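Local coordinates for protein polysaccharide deacetylase (Ammonifex degensii, PDB 4WCJ) that probably removes N-acetyl groups from poly-beta-1,6-N-acetyl-D-glucosamine as a zinc-binding member of carbohydrate esterase family 4, at residues Arg71-Pro75 against Gln76-Asp80; Leu102-Tyr105 against Arg106-Pro110; Pro110-Lys114 against Arg115-Phe119; Glu141-Lys144 against Glu145-Ser149; Lys233-Arg236 against Pro237-Pro241. One frame throughout, in Å; residues are numbered along the deposited sequence.

Interaction 1. Residues Arg71-Pro75 against Gln76-Asp80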
loop_
_atom_site.group_PDB
_atom_site.type_symbol
_atom_site.label_atom_id
_atom_site.label_comp_id
_atom_site.label_asym_id
_atom_site.label_seq_id
_atom_site.Cartn_x
_atom_site.Cartn_y
_atom_site.Cartn_z
ATOM N N ARG A 71 10.659 -5.113 13.405
ATOM C CA ARG A 71 11.439 -5.327 12.184
ATOM C C ARG A 71 10.690 -4.879 10.927
ATOM O O ARG A 71 9.603 -5.383 10.632
ATOM C CB ARG A 71 11.825 -6.803 12.049
ATOM C CG ARG A 71 12.236 -7.208 10.646
ATOM C CD ARG A 71 12.925 -8.562 10.625
ATOM N NE ARG A 71 13.581 -8.808 9.342
ATOM C CZ ARG A 71 14.483 -9.763 9.132
ATOM N NH1 ARG A 71 14.846 -10.564 10.124
ATOM N NH2 ARG A 71 15.027 -9.911 7.928
ATOM N N PHE A 72 11.268 -3.932 10.190
ATOM C CA PHE A 72 10.684 -3.491 8.925
ATOM C C PHE A 72 11.091 -4.414 7.780
ATOM O O PHE A 72 12.281 -4.664 7.536
ATOM C CB PHE A 72 11.077 -2.048 8.604
ATOM C CG PHE A 72 10.453 -1.026 9.512
ATOM C CD1 PHE A 72 11.090 -0.637 10.677
ATOM C CD2 PHE A 72 9.224 -0.452 9.200
ATOM C CE1 PHE A 72 10.523 0.308 11.513
ATOM C CE2 PHE A 72 8.656 0.497 10.025
ATOM C CZ PHE A 72 9.303 0.874 11.190
ATOM N N VAL A 73 10.077 -4.878 7.065
ATOM C CA VAL A 73 10.156 -5.960 6.097
ATOM C C VAL A 73 9.986 -5.422 4.659
ATOM O O VAL A 73 9.272 -4.440 4.440
ATOM C CB VAL A 73 9.073 -7.025 6.449
ATOM C CG1 VAL A 73 7.964 -7.118 5.388
ATOM C CG2 VAL A 73 9.696 -8.379 6.778
ATOM N N THR A 74 10.664 -6.033 3.684
ATOM C CA THR A 74 10.489 -5.641 2.282
ATOM C C THR A 74 9.208 -6.255 1.728
ATOM O O THR A 74 8.701 -7.233 2.282
ATOM C CB THR A 74 11.680 -6.087 1.389
ATOM O OG1 THR A 74 11.733 -7.517 1.343
ATOM C CG2 THR A 74 12.999 -5.539 1.914
ATOM N N PRO A 75 8.668 -5.685 0.638
ATOM C CA PRO A 75 7.506 -6.341 0.033
ATOM C C PRO A 75 7.773 -7.811 -0.335
ATOM O O PRO A 75 6.892 -8.644 -0.126
ATOM C CB PRO A 75 7.238 -5.485 -1.210
ATOM C CG PRO A 75 7.708 -4.129 -0.814
ATOM C CD PRO A 75 8.964 -4.393 -0.006
ATOM N N GLN A 76 8.956 -8.120 -0.863
ATOM C CA GLN A 76 9.311 -9.506 -1.164
ATOM C C GLN A 76 9.311 -10.373 0.090
ATOM O O GLN A 76 8.813 -11.499 0.074
ATOM C CB GLN A 76 10.683 -9.586 -1.840
ATOM C CG GLN A 76 10.632 -10.016 -3.299
ATOM C CD GLN A 76 9.911 -11.333 -3.486
ATOM O OE1 GLN A 76 10.134 -12.288 -2.743
ATOM N NE2 GLN A 76 9.018 -11.385 -4.472
ATOM N N GLU A 77 9.882 -9.849 1.171
ATOM C CA GLU A 77 9.916 -10.563 2.446
ATOM C C GLU A 77 8.500 -10.831 2.935
ATOM O O GLU A 77 8.199 -11.920 3.429
ATOM C CB GLU A 77 10.703 -9.769 3.499
ATOM C CG GLU A 77 12.214 -9.954 3.401
ATOM C CD GLU A 77 13.004 -9.053 4.339
ATOM O OE1 GLU A 77 12.488 -7.999 4.754
ATOM O OE2 GLU A 77 14.162 -9.399 4.657
ATOM N N ALA A 78 7.637 -9.834 2.770
ATOM C CA ALA A 78 6.248 -9.952 3.200
ATOM C C ALA A 78 5.539 -11.062 2.441
ATOM O O ALA A 78 4.778 -11.839 3.028
ATOM C CB ALA A 78 5.514 -8.627 3.012
ATOM N N GLU A 79 5.787 -11.127 1.136
ATOM C CA GLU A 79 5.158 -12.131 0.289
ATOM C C GLU A 79 5.636 -13.521 0.663
ATOM O O GLU A 79 4.843 -14.451 0.764
ATOM C CB GLU A 79 5.448 -11.886 -1.193
ATOM C CG GLU A 79 4.655 -12.822 -2.111
ATOM C CD GLU A 79 5.168 -12.817 -3.536
ATOM O OE1 GLU A 79 5.050 -13.862 -4.213
ATOM O OE2 GLU A 79 5.683 -11.766 -3.976
ATOM N N ASP A 80 6.941 -13.662 0.856
ATOM C CA ASP A 80 7.480 -14.954 1.233
ATOM C C ASP A 80 7.044 -15.335 2.651
ATOM O O ASP A 80 6.856 -16.512 2.949
ATOM C CB ASP A 80 9.003 -14.954 1.105
ATOM C CG ASP A 80 9.462 -14.830 -0.329
ATOM O OD1 ASP A 80 8.680 -15.188 -1.235
ATOM O OD2 ASP A 80 10.595 -14.366 -0.555
#
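A capping box formed by T74 and E77 starts the helix 75-82 just after strand 71-72. T74 is the N-cap: its OG1 accepts from E77 N at 3.0 Å. In return E77 OE1 accepts from T74 N at 2.9 Å, with a nearly straight N-H...O angle of 167°, and this N-H arrives on the anti side of the carboxylate, somewhat out of its plane. Threonine suits the place because OG1 sits between its own backbone N and carbonyl carbon (chi1 65°), which turns the hydroxyl toward the first turn. Glutamate suits the third helical position because its chain, extended beyond CG, is long enough to bring the carboxylate back over the N terminus.

The other oxygen of that carboxylate, E77 OE2, forms a weak, long salt bridge with R71 NH2 at 3.4 Å. It lies at the edge of the guanidinium, whose plane is turned 67° from that of the carboxylate. On the buried side, V73 CG1 rests on A78 CB at 3.7 Å, a small apolar contact. P75, in the first turn, has no N-H to leave unpaired there, and its carbonyl O takes E79 N at 3.0 Å. T74 O likewise receives A78 N at 2.9 Å. Farther along, the E79 carboxylate leaves this turn to bind Y203 and R202. The arrangement is the classic capping box at a helix N terminus, here at the strand-to-helix junction of a beta-alpha-beta unit.

Interaction 2. Residues Leu102-Tyr105 against Arg106-Pro110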
loop_
_atom_site.group_PDB
_atom_site.type_symbol
_atom_site.label_atom_id
_atom_site.label_comp_id
_atom_site.label_asym_id
_atom_site.label_seq_id
_atom_site.Cartn_x
_atom_site.Cartn_y
_atom_site.Cartn_z
ATOM N N LEU A 102 2.458 13.480 -4.364
ATOM C CA LEU A 102 3.794 14.059 -4.441
ATOM C C LEU A 102 4.500 14.059 -3.088
ATOM O O LEU A 102 5.723 13.964 -3.023
ATOM C CB LEU A 102 3.720 15.487 -4.986
ATOM C CG LEU A 102 5.045 16.240 -5.104
ATOM C CD1 LEU A 102 6.040 15.453 -5.961
ATOM C CD2 LEU A 102 4.825 17.639 -5.659
ATOM N N SER A 103 3.732 14.162 -2.005
ATOM C CA SER A 103 4.346 14.227 -0.682
ATOM C C SER A 103 5.070 12.937 -0.333
ATOM O O SER A 103 5.953 12.949 0.510
ATOM C CB SER A 103 3.312 14.542 0.409
ATOM O OG SER A 103 2.394 13.469 0.571
ATOM N N VAL A 104 4.690 11.814 -0.952
ATOM C CA VAL A 104 5.456 10.588 -0.728
ATOM C C VAL A 104 6.904 10.796 -1.191
ATOM O O VAL A 104 7.844 10.363 -0.527
ATOM C CB VAL A 104 4.823 9.368 -1.445
ATOM C CG1 VAL A 104 5.653 8.099 -1.200
ATOM C CG2 VAL A 104 3.399 9.166 -0.960
ATOM N N TYR A 105 7.091 11.470 -2.325
ATOM C CA TYR A 105 8.431 11.781 -2.809
ATOM C C TYR A 105 9.093 12.898 -2.005
ATOM O O TYR A 105 10.234 12.766 -1.566
ATOM C CB TYR A 105 8.390 12.177 -4.285
ATOM C CG TYR A 105 9.722 12.616 -4.843
ATOM C CD1 TYR A 105 10.698 11.686 -5.185
ATOM C CD2 TYR A 105 10.005 13.963 -5.030
ATOM C CE1 TYR A 105 11.923 12.095 -5.695
ATOM C CE2 TYR A 105 11.223 14.380 -5.544
ATOM C CZ TYR A 105 12.177 13.442 -5.878
ATOM O OH TYR A 105 13.385 13.863 -6.381
ATOM N N ARG A 106 8.367 13.996 -1.824
ATOM C CA ARG A 106 8.946 15.211 -1.252
ATOM C C ARG A 106 9.218 15.104 0.248
ATOM O O ARG A 106 10.209 15.655 0.745
ATOM C CB ARG A 106 8.033 16.404 -1.541
ATOM C CG ARG A 106 8.594 17.749 -1.107
ATOM C CD ARG A 106 7.750 18.905 -1.632
ATOM N NE ARG A 106 7.739 18.959 -3.093
ATOM C CZ ARG A 106 7.223 19.961 -3.798
ATOM N NH1 ARG A 106 7.257 19.934 -5.124
ATOM N NH2 ARG A 106 6.677 20.997 -3.176
ATOM N N HIS A 107 8.373 14.369 0.961
ATOM C CA HIS A 107 8.445 14.337 2.416
ATOM C C HIS A 107 8.626 12.946 3.025
ATOM O O HIS A 107 9.401 12.785 3.959
ATOM C CB HIS A 107 7.191 14.986 3.006
ATOM C CG HIS A 107 6.999 16.415 2.602
ATOM N ND1 HIS A 107 7.992 17.366 2.724
ATOM C CD2 HIS A 107 5.922 17.062 2.094
ATOM C CE1 HIS A 107 7.538 18.532 2.303
ATOM N NE2 HIS A 107 6.283 18.376 1.917
ATOM N N ALA A 108 7.899 11.947 2.528
ATOM C CA ALA A 108 8.023 10.603 3.088
ATOM C C ALA A 108 9.358 9.951 2.726
ATOM O O ALA A 108 10.045 9.388 3.584
ATOM C CB ALA A 108 6.865 9.725 2.624
ATOM N N PHE A 109 9.722 10.031 1.449
ATOM C CA PHE A 109 10.919 9.358 0.938
ATOM C C PHE A 109 12.232 9.713 1.669
ATOM O O PHE A 109 13.023 8.809 1.955
ATOM C CB PHE A 109 11.066 9.638 -0.564
ATOM C CG PHE A 109 12.258 8.959 -1.205
ATOM C CD1 PHE A 109 12.458 7.595 -1.063
ATOM C CD2 PHE A 109 13.148 9.682 -1.981
ATOM C CE1 PHE A 109 13.536 6.970 -1.653
ATOM C CE2 PHE A 109 14.231 9.060 -2.586
ATOM C CZ PHE A 109 14.427 7.701 -2.421
ATOM N N PRO A 110 12.483 11.011 1.962
ATOM C CA PRO A 110 13.722 11.309 2.697
ATOM C C PRO A 110 13.765 10.672 4.087
ATOM O O PRO A 110 14.828 10.203 4.515
ATOM C CB PRO A 110 13.710 12.837 2.802
ATOM C CG PRO A 110 12.887 13.282 1.631
ATOM C CD PRO A 110 11.811 12.247 1.519
#
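S103 O is gripped by two backbone donors, H107 N at 2.8 Å and A108 N at 3.0 Å. The A108 N-H lies in the carbonyl plane, whereas that of H107 is tilted 34° from it. The bond from A108 N to S103 O spans five residues, which is what widens the turn to pi type, and the next bond keeps the wide step: F109 N reaches V104 O at 2.7 Å. P110 has no N-H to give; its CD lies 3.5 Å from Y105 O, and the helix kinks here.

Among the side chains, L102 CD2 lies over one face of the R106 guanidinium, 3.4 Å from NH1. R106 comes back over the leucine because its chain, extended at first, bends at chi3 (-63°). Arginine suits this exposed position, since its flat end can lie on a methyl group while staying near solvent. H107 presents an edge to S103, with CD2 4.0 Å from S103 CB, while R106 CG sits above one face of the imidazole. S103 OG bonds to D101 and to V45 N. On the buried side the V104 side chain packs on F121 and is about 7 Å from that of D99, a zinc ligand. Such a pi-type widening before a proline kink belongs here to the crossover helix of a beta-alpha-beta unit, between strands 91-99 and 119-123.

Interaction 3. Residues Pro110-Lys114 against Arg115-Phe119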
loop_
_atom_site.group_PDB
_atom_site.type_symbol
_atom_site.label_atom_id
_atom_site.label_comp_id
_atom_site.label_asym_id
_atom_site.label_seq_id
_atom_site.Cartn_x
_atom_site.Cartn_y
_atom_site.Cartn_z
ATOM N N PRO A 110 12.483 11.011 1.962
ATOM C CA PRO A 110 13.722 11.309 2.697
ATOM C C PRO A 110 13.765 10.672 4.087
ATOM O O PRO A 110 14.828 10.203 4.515
ATOM C CB PRO A 110 13.710 12.837 2.802
ATOM C CG PRO A 110 12.887 13.282 1.631
ATOM C CD PRO A 110 11.811 12.247 1.519
ATOM N N VAL A 111 12.623 10.657 4.767
ATOM C CA VAL A 111 12.500 10.018 6.075
ATOM C C VAL A 111 12.820 8.531 5.963
ATOM O O VAL A 111 13.604 7.996 6.746
ATOM C CB VAL A 111 11.071 10.196 6.673
ATOM C CG1 VAL A 111 10.901 9.341 7.911
ATOM C CG2 VAL A 111 10.788 11.659 6.989
ATOM N N LEU A 112 12.211 7.876 4.973
ATOM C CA LEU A 112 12.395 6.448 4.735
ATOM C C LEU A 112 13.823 6.116 4.313
ATOM O O LEU A 112 14.382 5.095 4.718
ATOM C CB LEU A 112 11.425 5.961 3.660
ATOM C CG LEU A 112 9.965 6.033 4.101
ATOM C CD1 LEU A 112 9.018 6.019 2.896
ATOM C CD2 LEU A 112 9.651 4.881 5.053
ATOM N N LYS A 113 14.388 6.967 3.468
ATOM C CA LYS A 113 15.723 6.723 2.932
ATOM C C LYS A 113 16.766 6.850 4.034
ATOM O O LYS A 113 17.676 6.027 4.141
ATOM C CB LYS A 113 16.018 7.689 1.784
ATOM C CG LYS A 113 17.346 7.437 1.078
ATOM C CD LYS A 113 17.397 8.134 -0.274
ATOM C CE LYS A 113 17.426 9.650 -0.133
ATOM N NZ LYS A 113 17.521 10.333 -1.458
ATOM N N LYS A 114 16.616 7.873 4.868
ATOM C CA LYS A 114 17.573 8.143 5.941
ATOM C C LYS A 114 17.529 7.045 7.002
ATOM O O LYS A 114 18.441 6.921 7.815
ATOM C CB LYS A 114 17.295 9.515 6.564
ATOM C CG LYS A 114 18.433 10.085 7.399
ATOM C CD LYS A 114 18.235 11.570 7.726
ATOM C CE LYS A 114 17.058 11.811 8.670
ATOM N NZ LYS A 114 15.721 11.836 7.979
ATOM N N ARG A 115 16.458 6.251 6.982
ATOM C CA ARG A 115 16.305 5.115 7.889
ATOM C C ARG A 115 16.421 3.770 7.175
ATOM O O ARG A 115 16.350 2.722 7.816
ATOM C CB ARG A 115 14.956 5.198 8.611
ATOM C CG ARG A 115 14.905 6.305 9.635
ATOM C CD ARG A 115 13.488 6.746 9.942
ATOM N NE ARG A 115 13.490 7.837 10.910
ATOM C CZ ARG A 115 13.771 9.100 10.609
ATOM N NH1 ARG A 115 13.758 10.024 11.562
ATOM N NH2 ARG A 115 14.076 9.442 9.359
ATOM N N LYS A 116 16.606 3.804 5.855
ATOM C CA LYS A 116 16.718 2.589 5.039
ATOM C C LYS A 116 15.502 1.673 5.177
ATOM O O LYS A 116 15.631 0.448 5.157
ATOM C CB LYS A 116 17.986 1.800 5.393
ATOM C CG LYS A 116 19.284 2.438 4.949
ATOM C CD LYS A 116 20.450 1.530 5.299
ATOM C CE LYS A 116 21.765 2.282 5.313
ATOM N NZ LYS A 116 22.850 1.460 5.913
ATOM N N ILE A 117 14.328 2.281 5.320
ATOM C CA ILE A 117 13.081 1.535 5.454
ATOM C C ILE A 117 12.408 1.337 4.097
ATOM O O ILE A 117 12.046 2.305 3.414
ATOM C CB ILE A 117 12.112 2.245 6.424
ATOM C CG1 ILE A 117 12.675 2.207 7.846
ATOM C CG2 ILE A 117 10.732 1.596 6.380
ATOM C CD1 ILE A 117 11.956 3.113 8.818
ATOM N N PRO A 118 12.225 0.074 3.708
ATOM C CA PRO A 118 11.524 -0.251 2.464
ATOM C C PRO A 118 10.055 0.155 2.541
ATOM O O PRO A 118 9.522 0.324 3.638
ATOM C CB PRO A 118 11.648 -1.776 2.366
ATOM C CG PRO A 118 12.490 -2.209 3.538
ATOM C CD PRO A 118 12.452 -1.115 4.540
ATOM N N PHE A 119 9.412 0.318 1.394
ATOM C CA PHE A 119 7.981 0.576 1.388
ATOM C C PHE A 119 7.353 0.178 0.060
ATOM O O PHE A 119 8.019 0.128 -0.974
ATOM C CB PHE A 119 7.691 2.053 1.713
ATOM C CG PHE A 119 8.278 3.041 0.730
ATOM C CD1 PHE A 119 9.644 3.287 0.693
ATOM C CD2 PHE A 119 7.451 3.751 -0.129
ATOM C CE1 PHE A 119 10.174 4.194 -0.201
ATOM C CE2 PHE A 119 7.977 4.666 -1.021
ATOM C CZ PHE A 119 9.336 4.893 -1.052
#
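L112 and I117 meet where helix 102-114 ends in a Schellman motif, tight on the buried side and loose toward solvent. K116 leaves the helix with positive phi (57°). Two backbone bonds run back into the last turn: I117 N to L112 O at 2.9 Å, and K116 N to K113 O at 3.0 Å, the latter donor standing above the carbonyl plane.

The packed side belongs to L112. Its CD2 touches I117 CG2 at 3.7 Å, and its CD1 lies over the face of the F119 ring, 3.7 Å from the centroid and 16° off the normal, a CH-pi contact. A branched leucine suits this place because each methyl can serve a different neighbour.

The outer side is made of long charged chains. K116 is exposed, its side chain extended beyond CG, and K114 runs beside R115, bringing K114 NZ within 3.2 Å of R115 NH2, a pair of like charges. R115 NE makes a salt bridge with D63 of helix 55-67, which probably eases the like-charge pair. One guanidinium face rests on V111 CG1, and at the edge, in the guanidinium plane, R115 NH2 donates to V111 O at 3.0 Å.

Interaction 4. Residues Glu141-Lys144 against Glu145-Ser149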
loop_
_atom_site.group_PDB
_atom_site.type_symbol
_atom_site.label_atom_id
_atom_site.label_comp_id
_atom_site.label_asym_id
_atom_site.label_seq_id
_atom_site.Cartn_x
_atom_site.Cartn_y
_atom_site.Cartn_z
ATOM N N GLU A 141 9.385 10.264 -13.267
ATOM C CA GLU A 141 10.797 10.449 -12.918
ATOM C C GLU A 141 10.995 10.288 -11.420
ATOM O O GLU A 141 11.967 9.693 -10.965
ATOM C CB GLU A 141 11.304 11.825 -13.349
ATOM C CG GLU A 141 11.362 12.036 -14.833
ATOM C CD GLU A 141 12.104 13.307 -15.199
ATOM O OE1 GLU A 141 12.480 13.455 -16.382
ATOM O OE2 GLU A 141 12.315 14.153 -14.300
ATOM N N GLN A 142 10.055 10.825 -10.653
ATOM C CA GLN A 142 10.163 10.794 -9.208
ATOM C C GLN A 142 9.945 9.389 -8.661
ATOM O O GLN A 142 10.654 8.959 -7.758
ATOM C CB GLN A 142 9.179 11.788 -8.592
ATOM C CG GLN A 142 9.669 13.238 -8.680
ATOM C CD GLN A 142 8.556 14.251 -8.475
ATOM O OE1 GLN A 142 7.373 13.930 -8.628
ATOM N NE2 GLN A 142 8.932 15.481 -8.132
ATOM N N ILE A 143 8.983 8.662 -9.224
ATOM C CA ILE A 143 8.768 7.265 -8.840
ATOM C C ILE A 143 10.005 6.422 -9.188
ATOM O O ILE A 143 10.489 5.627 -8.364
ATOM C CB ILE A 143 7.520 6.701 -9.534
ATOM C CG1 ILE A 143 6.260 7.325 -8.927
ATOM C CG2 ILE A 143 7.474 5.175 -9.414
ATOM C CD1 ILE A 143 5.021 7.118 -9.749
ATOM N N LYS A 144 10.528 6.622 -10.396
ATOM C CA LYS A 144 11.723 5.917 -10.839
ATOM C C LYS A 144 12.900 6.155 -9.904
ATOM O O LYS A 144 13.657 5.226 -9.613
ATOM C CB LYS A 144 12.094 6.326 -12.268
ATOM C CG LYS A 144 11.181 5.733 -13.331
ATOM C CD LYS A 144 11.450 6.321 -14.699
ATOM C CE LYS A 144 10.449 5.808 -15.724
ATOM N NZ LYS A 144 10.744 6.285 -17.100
ATOM N N GLU A 145 13.059 7.386 -9.433
ATOM C CA GLU A 145 14.176 7.708 -8.546
ATOM C C GLU A 145 14.022 6.949 -7.226
ATOM O O GLU A 145 14.997 6.454 -6.653
ATOM C CB GLU A 145 14.256 9.217 -8.305
ATOM C CG GLU A 145 15.213 9.615 -7.202
ATOM C CD GLU A 145 15.239 11.113 -6.948
ATOM O OE1 GLU A 145 15.881 11.525 -5.960
ATOM O OE2 GLU A 145 14.626 11.875 -7.733
ATOM N N MET A 146 12.791 6.839 -6.745
ATOM C CA MET A 146 12.560 6.109 -5.508
ATOM C C MET A 146 12.782 4.613 -5.685
ATOM O O MET A 146 13.350 3.960 -4.808
ATOM C CB MET A 146 11.154 6.391 -4.983
ATOM C CG MET A 146 11.017 7.813 -4.470
ATOM S SD MET A 146 9.456 8.108 -3.602
ATOM C CE MET A 146 8.300 7.940 -4.974
ATOM N N VAL A 147 12.337 4.068 -6.812
ATOM C CA VAL A 147 12.598 2.664 -7.124
ATOM C C VAL A 147 14.113 2.403 -7.232
ATOM O O VAL A 147 14.625 1.389 -6.747
ATOM C CB VAL A 147 11.876 2.241 -8.430
ATOM C CG1 VAL A 147 12.325 0.878 -8.886
ATOM C CG2 VAL A 147 10.367 2.237 -8.223
ATOM N N ALA A 148 14.844 3.337 -7.833
ATOM C CA ALA A 148 16.289 3.180 -8.000
ATOM C C ALA A 148 17.076 3.077 -6.690
ATOM O O ALA A 148 18.229 2.614 -6.682
ATOM C CB ALA A 148 16.840 4.335 -8.838
ATOM N N SER A 149 16.472 3.518 -5.590
ATOM C CA SER A 149 17.136 3.463 -4.292
ATOM C C SER A 149 17.111 2.033 -3.769
ATOM O O SER A 149 17.808 1.704 -2.810
ATOM C CB SER A 149 16.470 4.411 -3.279
ATOM O OG SER A 149 15.153 3.996 -2.940
HETATM O O HOH W 1 13.795 12.092 -10.313
#
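The flat carboxylate of E145 reaches back to E141 through a water. That water donates to E145 OE2 at 2.7 Å and, weakly, to E141 O at 3.1 Å, so the side chain is tied to a carbonyl one turn earlier. The extended E145 chain, with CG opposite its backbone N (chi1 169°), carries the carboxylate across to helix 102-114, where OE2 also bonds with the Y105 hydroxyl. The amide of Q142 is held at its oxygen: OE1 accepts from S139 N, just before the helix.

The peptide groups join in the usual i to i+4 pattern of an alpha helix: V147 N reaches I143 O at 2.9 Å, and A148 N reaches K144 O at 2.9 Å. Apolar residues line the inward side. I143 CG2 stands 4.3 Å from V147 CG2, and M146, flexible and bent at its thioether (chi3 -67°), packs against strands 119-123 and 152-156. At the C-terminal end M146 O takes both S149 OG, at 2.6 Å, and S149 N, so the serine closes the last turn with its hydroxyl and its backbone. A carboxylate held by a water and a tyrosine hydroxyl is probably stabilised in its charged form.

Interaction 5. Residues Lys233-Arg236 against Pro237-Pro241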
loop_
_atom_site.group_PDB
_atom_site.type_symbol
_atom_site.label_atom_id
_atom_site.label_comp_id
_atom_site.label_asym_id
_atom_site.label_seq_id
_atom_site.Cartn_x
_atom_site.Cartn_y
_atom_site.Cartn_z
ATOM N N LYS A 233 -5.645 -6.110 10.670
ATOM C CA LYS A 233 -5.371 -7.362 11.372
ATOM C C LYS A 233 -3.882 -7.642 11.456
ATOM O O LYS A 233 -3.087 -7.015 10.753
ATOM C CB LYS A 233 -6.068 -8.530 10.676
ATOM C CG LYS A 233 -5.765 -8.616 9.190
ATOM C CD LYS A 233 -6.190 -9.951 8.604
ATOM C CE LYS A 233 -5.202 -11.043 8.986
ATOM N NZ LYS A 233 -5.445 -12.319 8.254
ATOM N N VAL A 234 -3.501 -8.575 12.327
ATOM C CA VAL A 234 -2.146 -9.117 12.281
ATOM C C VAL A 234 -2.121 -10.236 11.255
ATOM O O VAL A 234 -2.824 -11.235 11.403
ATOM C CB VAL A 234 -1.658 -9.661 13.642
ATOM C CG1 VAL A 234 -0.293 -10.341 13.484
ATOM C CG2 VAL A 234 -1.579 -8.549 14.673
ATOM N N ASN A 235 -1.313 -10.063 10.211
ATOM C CA ASN A 235 -1.207 -11.066 9.160
ATOM C C ASN A 235 -0.230 -12.167 9.551
ATOM O O ASN A 235 0.821 -11.895 10.129
ATOM C CB ASN A 235 -0.788 -10.414 7.838
ATOM C CG ASN A 235 -1.810 -9.396 7.347
ATOM O OD1 ASN A 235 -2.856 -9.757 6.806
ATOM N ND2 ASN A 235 -1.516 -8.116 7.548
ATOM N N ARG A 236 -0.600 -13.408 9.242
ATOM C CA ARG A 236 0.170 -14.583 9.643
ATOM C C ARG A 236 0.528 -15.438 8.425
ATOM O O ARG A 236 -0.127 -15.337 7.388
ATOM C CB ARG A 236 -0.625 -15.408 10.661
ATOM C CG ARG A 236 -0.884 -14.700 11.988
ATOM C CD ARG A 236 0.372 -14.652 12.850
ATOM N NE ARG A 236 0.857 -15.994 13.177
ATOM C CZ ARG A 236 1.998 -16.247 13.814
ATOM N NH1 ARG A 236 2.354 -17.501 14.061
ATOM N NH2 ARG A 236 2.783 -15.250 14.206
ATOM N N PRO A 237 1.571 -16.282 8.538
ATOM C CA PRO A 237 1.901 -17.160 7.408
ATOM C C PRO A 237 0.703 -18.000 6.971
ATOM O O PRO A 237 -0.038 -18.514 7.814
ATOM C CB PRO A 237 3.023 -18.040 7.966
ATOM C CG PRO A 237 3.664 -17.204 9.016
ATOM C CD PRO A 237 2.546 -16.406 9.637
ATOM N N GLY A 238 0.503 -18.111 5.662
ATOM C CA GLY A 238 -0.630 -18.842 5.128
ATOM C C GLY A 238 -1.833 -17.962 4.840
ATOM O O GLY A 238 -2.915 -18.461 4.528
ATOM N N ASP A 239 -1.651 -16.652 4.948
ATOM C CA ASP A 239 -2.731 -15.718 4.642
ATOM C C ASP A 239 -2.714 -15.299 3.177
ATOM O O ASP A 239 -3.691 -14.753 2.680
ATOM C CB ASP A 239 -2.646 -14.477 5.531
ATOM C CG ASP A 239 -3.265 -14.691 6.901
ATOM O OD1 ASP A 239 -3.908 -15.741 7.115
ATOM O OD2 ASP A 239 -3.117 -13.797 7.760
ATOM N N ALA A 240 -1.597 -15.539 2.493
ATOM C CA ALA A 240 -1.481 -15.164 1.088
ATOM C C ALA A 240 -2.596 -15.813 0.272
ATOM O O ALA A 240 -2.966 -16.952 0.535
ATOM C CB ALA A 240 -0.101 -15.562 0.537
ATOM N N PRO A 241 -3.119 -15.102 -0.738
ATOM C CA PRO A 241 -2.637 -13.813 -1.246
ATOM C C PRO A 241 -3.229 -12.568 -0.596
ATOM O O PRO A 241 -2.932 -11.480 -1.069
ATOM C CB PRO A 241 -3.036 -13.861 -2.727
ATOM C CG PRO A 241 -4.211 -14.832 -2.799
ATOM C CD PRO A 241 -4.288 -15.585 -1.495
#
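R236 folds its side chain alongside the ring of P237, so that P237 CD lies over one face of the guanidinium, 3.9 Å above its plane and toward the rim. The bends at chi2 and chi3 bring the charged end back over the proline instead of letting it run straight out, and R236 NH2 goes on to bond to D35 O. Proline suits the partner's place because its CD offers an apolar CH2 to the guanidinium face, while its fixed phi also fits the backbone here.

That backbone is a type II beta turn from R236 to D239, with P237 and G238 at the two central positions. G238 has a positive phi of 94°, which would press a CB against P237 O and so suits glycine. The turn's own bond is weak, with D239 N 3.2 Å from R236 O.

Stronger closure comes from the D239 side chain. D239 OD2 accepts from R236 N at 2.9 Å, almost straight at 177°, and forms a salt bridge with K233 NZ at 2.8 Å. The two donors reach the oxygen from opposite faces of the carboxylate plane. Aspartate is short enough to set OD2 beside R236 N, whereas K233 needs its long chain to cross to it from the opposite direction. Two donors, one of them a charged ammonium, would favour the ionised carboxylate. N235, just before the turn, bonds through ND2 to G244 O and L37 O, which ties this segment to the neighbouring strands 36-42 and 242-247.

From the N terminus, interaction 1 turns strand 71-72 into helix 75-82. Interaction 2 follows within helix 102-114, and interaction 3 begins on P110, shared with interaction 2, and carries the chain into strand 119-123. Interaction 4 lies within helix 140-148, and interaction 5 closes a loop before strand 242-247. All are local and in series; none nests within or crosses another. In space, T74 and F72 of interaction 1 pack on P118 and I117 of interaction 3, while F119 meets F109 of interaction 2 and M146 of interaction 4. Y105 of interaction 2 meets E145 of interaction 4, joining the two helices. Interaction 5 lies near interaction 1, its centre about 29 Å from those of 2 and 4.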